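Local coordinates for protein geranyltranstransferase (Thermotoga maritima, PDB 2FTZ) that probably catalyses the condensation of geranyl diphosphate with isopentenyl diphosphate to give farnesyl diphosphate, as an all-helical prenyltransferase dimer, at residues T34-L39 / R105-D110. Sequence-based numbering, arbitrary orientation.
Sequences TEEAML and RTYGED. With EDO (1,2-ethanediol), chain F; EDO (1,2-ethanediol), chain G.
Ala37 and Tyr107 bring the two backbones nearest, their CA atoms 6.7 Å apart. Residues 34-39 are an uninterrupted piece of helix 33-43, whereas 105-110 is a helix-to-helix junction: helix 103-107 ends at Tyr107, and Gly108, with positive phi, is both the first residue to leave helical geometry and the N-cap of helix 109-127. A beta carbon there would collide with the carbonyl O of Tyr107, which makes glycine the natural residue for the turn.

Tyr107 carries the contact. With CG anti to its carbonyl carbon, the ring extends to the 34-39 helix and lies against Ala37, whose CB sits over one face in a CH-pi contact, 3.9 Å from the centroid and displaced toward CD2. At the far end of the ring, Tyr107 OH donates a hydrogen bond of 2.7 Å to Glu36 OE2, which lies at the ring edge near its plane. Glu36 reaches it with CG anti to the backbone N (chi1 -175°) and an extended chain. Its carboxylate stands almost perpendicular to the ring, 87° between planes. The hydroxyl is received on the anti side, 33° out of the carboxylate plane. Replacing Tyr107 by an alanine would probably open a gap beside Ala37 and leave the Glu36 carboxylate without its hydroxyl donor.

Beyond the turn, two ethanediol molecules, probably carried over from the crystallisation liquor, are bound: Glu109 N gives a nearly straight hydrogen bond of 2.9 Å to O1 of one, and the other donates to Asp110 OD2, which also forms a salt bridge with Arg158 of the second subunit. Within the all-helical prenyl synthase fold, the contact joins helix 33-43 to the junction between helices 103-107 and 109-127; Ala37 also packs on Ile111 and Met38 on Ala115 of helix 109-127, while Thr34 hydrogen-bonds Glu155 of the second subunit.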
loop_
_atom_site.group_PDB
_atom_site.type_symbol
_atom_site.label_atom_id
_atom_site.label_comp_id
_atom_site.label_asym_id
_atom_site.label_seq_id
_atom_site.Cartn_x
_atom_site.Cartn_y
_atom_site.Cartn_z
ATOM N N THR A 34 -7.786 3.129 14.720
ATOM C CA THR A 34 -6.825 2.935 13.644
ATOM C C THR A 34 -5.970 4.193 13.432
ATOM O O THR A 34 -4.760 4.091 13.205
ATOM C CB THR A 34 -7.531 2.452 12.341
ATOM O OG1 THR A 34 -8.201 1.215 12.612
ATOM C CG2 THR A 34 -6.515 2.246 11.191
ATOM N N GLU A 35 -6.603 5.366 13.469
ATOM C CA GLU A 35 -5.887 6.654 13.363
ATOM C C GLU A 35 -4.919 6.865 14.525
ATOM O O GLU A 35 -3.746 7.278 14.333
ATOM C CB GLU A 35 -6.881 7.773 13.242
ATOM C CG GLU A 35 -7.754 7.810 11.973
ATOM C CD GLU A 35 -8.726 8.955 12.013
ATOM O OE1 GLU A 35 -9.616 8.930 12.902
ATOM O OE2 GLU A 35 -8.583 9.916 11.198
ATOM N N GLU A 36 -5.415 6.595 15.725
ATOM C CA GLU A 36 -4.608 6.691 16.940
ATOM C C GLU A 36 -3.392 5.757 16.851
ATOM O O GLU A 36 -2.285 6.114 17.274
ATOM C CB GLU A 36 -5.446 6.370 18.178
ATOM C CG GLU A 36 -4.660 6.587 19.495
ATOM C CD GLU A 36 -5.412 6.118 20.723
ATOM O OE1 GLU A 36 -6.667 6.259 20.763
ATOM O OE2 GLU A 36 -4.731 5.617 21.661
ATOM N N ALA A 37 -3.607 4.556 16.350
ATOM C CA ALA A 37 -2.529 3.583 16.205
ATOM C C ALA A 37 -1.436 4.014 15.218
ATOM O O ALA A 37 -0.243 3.791 15.454
ATOM C CB ALA A 37 -3.120 2.171 15.766
ATOM N N MET A 38 -1.832 4.550 14.055
ATOM C CA MET A 38 -0.889 5.135 13.124
ATOM C C MET A 38 -0.064 6.230 13.736
ATOM O O MET A 38 1.176 6.223 13.617
ATOM C CB MET A 38 -1.599 5.658 11.860
ATOM C CG MET A 38 -2.254 4.575 11.052
ATOM S SD MET A 38 -2.883 5.261 9.479
ATOM C CE MET A 38 -4.293 6.113 10.071
ATOM N N LEU A 39 -0.714 7.145 14.473
ATOM C CA LEU A 39 0.008 8.203 15.129
ATOM C C LEU A 39 0.964 7.649 16.216
ATOM O O LEU A 39 2.096 8.084 16.343
ATOM C CB LEU A 39 -1.027 9.172 15.747
ATOM C CG LEU A 39 -0.472 10.389 16.503
ATOM C CD1 LEU A 39 0.514 11.269 15.644
ATOM C CD2 LEU A 39 -1.629 11.255 17.030
ATOM N N ARG A 105 0.037 -5.066 20.165
ATOM C CA ARG A 105 -0.095 -5.303 21.609
ATOM C C ARG A 105 -0.891 -4.161 22.273
ATOM O O ARG A 105 -1.572 -4.366 23.275
ATOM C CB ARG A 105 1.290 -5.459 22.271
ATOM C CG ARG A 105 2.050 -6.735 21.860
ATOM C CD ARG A 105 1.474 -7.981 22.479
ATOM N NE ARG A 105 1.650 -7.988 23.926
ATOM C CZ ARG A 105 1.060 -8.849 24.752
ATOM N NH1 ARG A 105 0.242 -9.789 24.281
ATOM N NH2 ARG A 105 1.284 -8.768 26.063
ATOM N N THR A 106 -0.828 -2.971 21.677
ATOM C CA THR A 106 -1.464 -1.790 22.227
ATOM C C THR A 106 -2.910 -1.713 21.758
ATOM O O THR A 106 -3.807 -1.465 22.566
ATOM C CB THR A 106 -0.678 -0.519 21.849
ATOM O OG1 THR A 106 0.716 -0.686 22.200
ATOM C CG2 THR A 106 -1.241 0.703 22.559
ATOM N N TYR A 107 -3.139 -1.988 20.464
ATOM C CA TYR A 107 -4.429 -1.761 19.833
ATOM C C TYR A 107 -5.162 -2.983 19.322
ATOM O O TYR A 107 -6.335 -2.873 18.984
ATOM C CB TYR A 107 -4.239 -0.807 18.654
ATOM C CG TYR A 107 -3.858 0.553 19.128
ATOM C CD1 TYR A 107 -4.837 1.465 19.586
ATOM C CD2 TYR A 107 -2.524 0.931 19.184
ATOM C CE1 TYR A 107 -4.484 2.694 20.045
ATOM C CE2 TYR A 107 -2.161 2.166 19.632
ATOM C CZ TYR A 107 -3.136 3.038 20.076
ATOM O OH TYR A 107 -2.724 4.250 20.541
ATOM N N GLY A 108 -4.494 -4.136 19.227
ATOM C CA GLY A 108 -5.134 -5.325 18.648
ATOM C C GLY A 108 -4.523 -5.577 17.296
ATOM O O GLY A 108 -4.049 -4.658 16.633
ATOM N N GLU A 109 -4.519 -6.835 16.881
ATOM C CA GLU A 109 -3.948 -7.227 15.617
ATOM C C GLU A 109 -4.726 -6.704 14.426
ATOM O O GLU A 109 -4.136 -6.387 13.404
ATOM C CB GLU A 109 -3.948 -8.753 15.554
ATOM C CG GLU A 109 -3.188 -9.336 14.427
ATOM C CD GLU A 109 -2.899 -10.849 14.646
ATOM O OE1 GLU A 109 -3.123 -11.377 15.780
ATOM O OE2 GLU A 109 -2.459 -11.471 13.670
ATOM N N ASP A 110 -6.050 -6.628 14.565
ATOM C CA ASP A 110 -6.916 -6.060 13.522
ATOM C C ASP A 110 -6.565 -4.586 13.265
ATOM O O ASP A 110 -6.351 -4.152 12.120
ATOM C CB ASP A 110 -8.423 -6.232 13.882
ATOM C CG ASP A 110 -8.815 -5.786 15.341
ATOM O OD1 ASP A 110 -7.975 -5.442 16.231
ATOM O OD2 ASP A 110 -10.046 -5.822 15.606
HETATM C C1 EDO F . -6.761 -9.441 18.511
HETATM O O1 EDO F . -5.518 -8.781 18.803
HETATM C C2 EDO F . -7.658 -8.504 17.709
HETATM O O2 EDO F . -7.910 -9.085 16.422
HETATM C C1 EDO G . -11.326 -3.343 17.243
HETATM O O1 EDO G . -11.236 -4.680 17.746
HETATM C C2 EDO G . -11.281 -2.372 18.411
HETATM O O2 EDO G . -10.582 -3.021 19.479
#